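Local coordinates for protein monalysin (Pseudomonas entomophila, PDB 4MKO) that forms beta-barrel pores in host cell membranes, lysing cells and damaging the intestine of Drosophila as a virulence factor, at residues Q46-Y51 and T152-Q157; T89-K94 and N160-S165. All coordinates share one frame; numbering follows the deposited sequence. Where two conformers were deposited one is given.

Interaction 1: Q46-Y51 and T152-Q157; sequences QNWGTY and TSAGRQ
Ala154 sets its methyl group squarely on the indole of Trp48, a CH-pi contact in which CB lies 3.5 Å from the centroid of the five-membered ring and only 12° off the ring normal. The opposite face of the indole carries the CG methylene of Gln46, off-centre, near the ring's edge, and the ring is thus sandwiched between an aliphatic group of its own strand and one of the loop. Its benzo end reaches the loop backbone, with CZ3 of Trp48 3.3 Å from the carbonyl O of Ser153. At the edge, in the ring plane, NE2 of Gln157 comes within 3.6 Å of Trp48 CH2, its amide standing 80° to the indole.

Two hydrogen bonds to one oxygen anchor the start of the loop. Thr152 gives both to the carbonyl O of Gly49, from its N at 2.9 Å and from OG1 at 2.8 Å. With chi1 at 74°, OG1 sits between the backbone N and carbonyl carbon, which lets hydroxyl and amide of one residue grip the same oxygen; CG2 meets the edge of the Tyr51 ring. One water links Gly49 N to Thr152 O, and two others join the side chains of Gln46 and Gln157, both donating to Gln46 OE1. The amide of Gln46 is held further by its NE2, which donates to Asn47 O at 3.0 Å.

Bonds outside the two segments hold the indole and the loop: Trp48 NE1 donates to Ile43 O, and Ser153 N to Asp175 OD1. Strand 46-67 lies between strands 29-43 and 136-151 in the main sheet of this aerolysin-like fold, and 152-157 begins the loop that follows strand 136-151, with Thr152 and Ser153 also resting on strand 173-191.

Interaction 2: T89-K94 and N160-S165; sequences TSVNAK and NAFAYS
Val91 leaves helical geometry just after helix 85-90, and from there the chain runs beside the irregular segment 160-165 in opposite order, Ser90 lying nearest Ala163, Val91 nearest Phe162 and Ala93 nearest Ala161. The CA atoms of Ala93 and Ala161 come within 4.8 Å. One backbone bond joins the segments, from Asn92 N to Ala161 O at 2.7 Å, with a nearly straight N-H...O angle of 166°.

Asn92 adds a second bond through its side chain: ND2 donates to the carbonyl O of Asn160, 3.0 Å away. Its CG is anti to the carbonyl carbon (chi1 -55°), beside the backbone N, bringing the amide along the same flank as the N-H; the acceptor lies close to the amide plane. Two successive carbonyls, of Asn160 and Ala161, are therefore held by a single residue.

Apolar contacts flank these bonds. The methyls of Ala93 and Ala161 meet, CB to CB, at 3.8 Å. In one of its two modelled conformers Val91 places CG2 3.7 Å from CE1 of Phe162, obliquely to the ring, as the two side chains lie alongside and point the same way. Separately, at the helix end, a water spans Ser90 OG and Ala163 N, 2.9 Å from OG of Ser90; this hydroxyl also bonds to Phe87 O and to Trp201 NE1.

The Phe162 ring stacks on Tyr178 and meets Tyr95 with their planes nearly perpendicular, while Leu176 and Ile43 also touch it. Segment 89-94 belongs to the inferred pore-forming region, and the contact fastens the end of helix 85-90 to the connection between strands 136-151 and 165-170, beside strands 29-43 and 173-191.

How the interactions relate
Both interactions use the same connection between strands 136-151 and 165-170: its first part, 152-157, meets strand 46-67 in interaction 1, and its later part, 160-165, meets the end of helix 85-90 in interaction 2. Their centres lie 14 Å apart, and both are partly buried. Hydrogen bonds to main-chain carbonyls occur in both: two donors converge on one oxygen in interaction 1, whereas one asparagine serves two successive carbonyls in interaction 2. Interaction 1 buries a large indole between aliphatic groups, with two waters bridging the glutamines beside it; interaction 2 joins small methyls, while its buried Phe162 packs on residues of strands 29-43 and 173-191. A single connection thus ties the main sheet to the inferred pore-forming region.

Interaction 1: Q46-Y51 and T152-Q157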
loop_
_atom_site.group_PDB
_atom_site.type_symbol
_atom_site.label_atom_id
_atom_site.label_comp_id
_atom_site.label_asym_id
_atom_site.label_seq_id
_atom_site.Cartn_x
_atom_site.Cartn_y
_atom_site.Cartn_z
ATOM N N GLN A 46 -16.131 0.500 16.555
ATOM C CA GLN A 46 -16.600 -0.860 16.272
ATOM C C GLN A 46 -16.022 -1.480 14.990
ATOM O O GLN A 46 -15.404 -0.784 14.183
ATOM C CB GLN A 46 -18.148 -0.880 16.162
ATOM C CG GLN A 46 -18.659 -0.129 14.920
ATOM C CD GLN A 46 -20.126 -0.308 14.667
ATOM O OE1 GLN A 46 -20.958 0.382 15.254
ATOM N NE2 GLN A 46 -20.473 -1.185 13.740
ATOM N N ASN A 47 -16.328 -2.770 14.779
ATOM C CA ASN A 47 -16.014 -3.496 13.559
ATOM C C ASN A 47 -17.056 -3.165 12.507
ATOM O O ASN A 47 -18.259 -3.052 12.805
ATOM C CB ASN A 47 -15.999 -5.001 13.795
ATOM C CG ASN A 47 -14.681 -5.477 14.345
ATOM O OD1 ASN A 47 -13.599 -5.083 13.879
ATOM N ND2 ASN A 47 -14.745 -6.306 15.374
ATOM N N TRP A 48 -16.597 -3.031 11.275
ATOM C CA TRP A 48 -17.467 -2.791 10.131
ATOM C C TRP A 48 -17.179 -3.851 9.090
ATOM O O TRP A 48 -16.010 -4.192 8.888
ATOM C CB TRP A 48 -17.211 -1.393 9.520
ATOM C CG TRP A 48 -17.325 -0.254 10.491
ATOM C CD1 TRP A 48 -16.313 0.336 11.179
ATOM C CD2 TRP A 48 -18.538 0.406 10.909
ATOM N NE1 TRP A 48 -16.804 1.351 11.971
ATOM C CE2 TRP A 48 -18.167 1.417 11.821
ATOM C CE3 TRP A 48 -19.893 0.286 10.536
ATOM C CZ2 TRP A 48 -19.104 2.265 12.421
ATOM C CZ3 TRP A 48 -20.824 1.136 11.131
ATOM C CH2 TRP A 48 -20.426 2.106 12.059
ATOM N N GLY A 49 -18.224 -4.330 8.432
ATOM C CA GLY A 49 -18.124 -5.280 7.331
ATOM C C GLY A 49 -17.507 -4.520 6.177
ATOM O O GLY A 49 -18.127 -3.590 5.653
ATOM N N THR A 50 -16.284 -4.901 5.789
ATOM C CA THR A 50 -15.498 -4.139 4.816
ATOM C C THR A 50 -15.031 -4.918 3.611
ATOM O O THR A 50 -14.491 -6.012 3.766
ATOM C CB THR A 50 -14.301 -3.515 5.551
ATOM O OG1 THR A 50 -14.739 -2.813 6.717
ATOM C CG2 THR A 50 -13.442 -2.610 4.661
ATOM N N TYR A 51 -15.172 -4.323 2.411
ATOM C CA TYR A 51 -14.625 -4.905 1.189
ATOM C C TYR A 51 -13.214 -4.329 1.068
ATOM O O TYR A 51 -13.038 -3.116 1.239
ATOM C CB TYR A 51 -15.440 -4.509 -0.056
ATOM C CG TYR A 51 -16.829 -5.112 -0.121
ATOM C CD1 TYR A 51 -17.923 -4.459 0.444
ATOM C CD2 TYR A 51 -17.053 -6.327 -0.771
ATOM C CE1 TYR A 51 -19.208 -5.006 0.376
ATOM C CE2 TYR A 51 -18.328 -6.893 -0.827
ATOM C CZ TYR A 51 -19.404 -6.223 -0.261
ATOM O OH TYR A 51 -20.655 -6.779 -0.336
ATOM N N THR A 152 -18.553 -0.803 4.953
ATOM C CA THR A 152 -20.005 -0.627 4.791
ATOM C C THR A 152 -20.641 -0.081 6.086
ATOM O O THR A 152 -20.235 -0.441 7.198
ATOM C CB THR A 152 -20.685 -1.893 4.221
ATOM O OG1 THR A 152 -20.768 -2.910 5.219
ATOM C CG2 THR A 152 -19.993 -2.425 2.956
ATOM N N SER A 153 -21.566 0.884 5.920
ATOM C CA SER A 153 -22.286 1.569 7.017
ATOM C C SER A 153 -21.407 2.477 7.908
ATOM O O SER A 153 -21.960 3.175 8.751
ATOM C CB SER A 153 -23.064 0.583 7.895
ATOM O OG SER A 153 -23.893 -0.256 7.114
ATOM N N ALA A 154 -20.067 2.531 7.701
ATOM C CA ALA A 154 -19.169 3.297 8.579
ATOM C C ALA A 154 -19.145 4.811 8.365
ATOM O O ALA A 154 -18.555 5.529 9.163
ATOM C CB ALA A 154 -17.750 2.737 8.463
ATOM N N GLY A 155 -19.728 5.268 7.270
ATOM C CA GLY A 155 -19.668 6.665 6.833
ATOM C C GLY A 155 -20.382 7.720 7.653
ATOM O O GLY A 155 -20.006 8.889 7.587
ATOM N N ARG A 156 -21.427 7.344 8.404
ATOM C CA ARG A 156 -22.149 8.323 9.237
ATOM C C ARG A 156 -21.320 8.707 10.455
ATOM O O ARG A 156 -21.250 9.881 10.795
ATOM C CB ARG A 156 -23.513 7.783 9.701
ATOM C CG ARG A 156 -24.586 7.835 8.645
ATOM C CD ARG A 156 -25.966 7.886 9.277
ATOM N NE ARG A 156 -27.001 8.147 8.277
ATOM C CZ ARG A 156 -27.668 7.204 7.620
ATOM N NH1 ARG A 156 -27.419 5.919 7.855
ATOM N NH2 ARG A 156 -28.591 7.536 6.725
ATOM N N GLN A 157 -20.653 7.716 11.074
ATOM C CA GLN A 157 -19.855 7.887 12.286
ATOM C C GLN A 157 -18.387 8.154 12.064
ATOM O O GLN A 157 -17.742 8.707 12.951
ATOM C CB GLN A 157 -20.024 6.665 13.198
ATOM C CG GLN A 157 -21.457 6.503 13.705
ATOM C CD GLN A 157 -21.617 5.268 14.546
ATOM O OE1 GLN A 157 -21.006 5.126 15.612
ATOM N NE2 GLN A 157 -22.458 4.355 14.089
HETATM O O HOH W 1 -19.997 2.691 16.274
HETATM O O HOH W 2 -23.246 1.845 15.069
HETATM O O HOH W 3 -20.652 -2.849 8.684
#

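Interaction 2: T89-K94 and N160-S165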
loop_
_atom_site.group_PDB
_atom_site.type_symbol
_atom_site.label_atom_id
_atom_site.label_comp_id
_atom_site.label_asym_id
_atom_site.label_seq_id
_atom_site.Cartn_x
_atom_site.Cartn_y
_atom_site.Cartn_z
ATOM N N THR A 89 0.366 7.754 10.956
ATOM C CA THR A 89 0.335 9.170 11.332
ATOM C C THR A 89 -0.896 9.893 10.763
ATOM O O THR A 89 -1.399 10.817 11.395
ATOM C CB THR A 89 1.652 9.874 10.973
ATOM O OG1 THR A 89 1.862 9.775 9.572
ATOM C CG2 THR A 89 2.852 9.279 11.682
ATOM N N SER A 90 -1.387 9.453 9.590
ATOM C CA SER A 90 -2.524 10.055 8.883
ATOM C C SER A 90 -3.917 9.712 9.448
ATOM O O SER A 90 -4.807 10.548 9.319
ATOM C CB SER A 90 -2.471 9.723 7.387
ATOM O OG SER A 90 -2.916 8.404 7.090
ATOM N N VAL A 91 -4.121 8.509 10.037
ATOM C CA VAL A 91 -5.426 8.096 10.565
ATOM C C VAL A 91 -5.771 8.895 11.850
ATOM O O VAL A 91 -4.902 9.110 12.690
ATOM C CB VAL A 91 -5.526 6.545 10.720
ATOM C CG1 VAL A 91 -4.564 6.003 11.780
ATOM C CG2 VAL A 91 -6.959 6.087 10.980
ATOM N N ASN A 92 -7.028 9.342 11.980
ATOM C CA ASN A 92 -7.485 10.130 13.129
ATOM C C ASN A 92 -8.243 9.305 14.165
ATOM O O ASN A 92 -8.312 9.698 15.332
ATOM C CB ASN A 92 -8.331 11.313 12.652
ATOM C CG ASN A 92 -7.638 12.197 11.638
ATOM O OD1 ASN A 92 -6.510 12.663 11.841
ATOM N ND2 ASN A 92 -8.314 12.467 10.526
ATOM N N ALA A 93 -8.812 8.177 13.746
ATOM C CA ALA A 93 -9.601 7.300 14.606
ATOM C C ALA A 93 -8.840 6.044 14.994
ATOM O O ALA A 93 -7.843 5.696 14.347
ATOM C CB ALA A 93 -10.889 6.913 13.891
ATOM N N LYS A 94 -9.338 5.331 16.025
ATOM C CA LYS A 94 -8.784 4.043 16.435
ATOM C C LYS A 94 -8.993 3.116 15.212
ATOM O O LYS A 94 -10.055 3.148 14.589
ATOM C CB LYS A 94 -9.531 3.522 17.682
ATOM C CG LYS A 94 -8.910 2.303 18.336
ATOM C CD LYS A 94 -9.687 1.920 19.592
ATOM C CE LYS A 94 -9.364 0.528 20.077
ATOM N NZ LYS A 94 -10.183 0.154 21.261
ATOM N N ASN A 160 -14.633 11.489 9.276
ATOM C CA ASN A 160 -13.361 12.179 9.547
ATOM C C ASN A 160 -12.252 11.256 10.087
ATOM O O ASN A 160 -11.214 11.745 10.550
ATOM C CB ASN A 160 -13.589 13.360 10.489
ATOM C CG ASN A 160 -14.391 14.452 9.836
ATOM O OD1 ASN A 160 -13.953 15.081 8.870
ATOM N ND2 ASN A 160 -15.612 14.648 10.302
ATOM N N ALA A 161 -12.469 9.934 10.013
ATOM C CA ALA A 161 -11.507 8.937 10.487
ATOM C C ALA A 161 -10.180 8.985 9.710
ATOM O O ALA A 161 -9.127 8.779 10.309
ATOM C CB ALA A 161 -12.117 7.544 10.388
ATOM N N PHE A 162 -10.230 9.265 8.380
ATOM C CA PHE A 162 -9.043 9.231 7.527
ATOM C C PHE A 162 -8.667 10.587 6.909
ATOM O O PHE A 162 -9.521 11.466 6.763
ATOM C CB PHE A 162 -9.214 8.140 6.443
ATOM C CG PHE A 162 -9.521 6.769 7.016
ATOM C CD1 PHE A 162 -8.498 5.951 7.500
ATOM C CD2 PHE A 162 -10.835 6.330 7.143
ATOM C CE1 PHE A 162 -8.785 4.698 8.056
ATOM C CE2 PHE A 162 -11.122 5.075 7.696
ATOM C CZ PHE A 162 -10.097 4.274 8.162
ATOM N N ALA A 163 -7.379 10.742 6.532
ATOM C CA ALA A 163 -6.853 11.954 5.897
ATOM C C ALA A 163 -7.598 12.225 4.561
ATOM O O ALA A 163 -7.887 13.376 4.236
ATOM C CB ALA A 163 -5.354 11.801 5.643
ATOM N N TYR A 164 -7.929 11.144 3.831
ATOM C CA TYR A 164 -8.642 11.172 2.550
ATOM C C TYR A 164 -9.670 10.062 2.559
ATOM O O TYR A 164 -9.346 8.906 2.845
ATOM C CB TYR A 164 -7.662 10.957 1.375
ATOM C CG TYR A 164 -6.685 12.096 1.181
ATOM C CD1 TYR A 164 -7.017 13.199 0.403
ATOM C CD2 TYR A 164 -5.424 12.071 1.776
ATOM C CE1 TYR A 164 -6.123 14.251 0.220
ATOM C CE2 TYR A 164 -4.525 13.126 1.609
ATOM C CZ TYR A 164 -4.881 14.215 0.832
ATOM O OH TYR A 164 -4.016 15.279 0.682
ATOM N N SER A 165 -10.918 10.407 2.243
ATOM C CA SER A 165 -11.975 9.415 2.192
ATOM C C SER A 165 -13.146 9.940 1.374
ATOM O O SER A 165 -13.203 11.131 1.039
ATOM C CB SER A 165 -12.450 9.054 3.606
ATOM O OG SER A 165 -13.052 10.163 4.256
HETATM O O HOH W 4 -5.789 8.255 7.005
#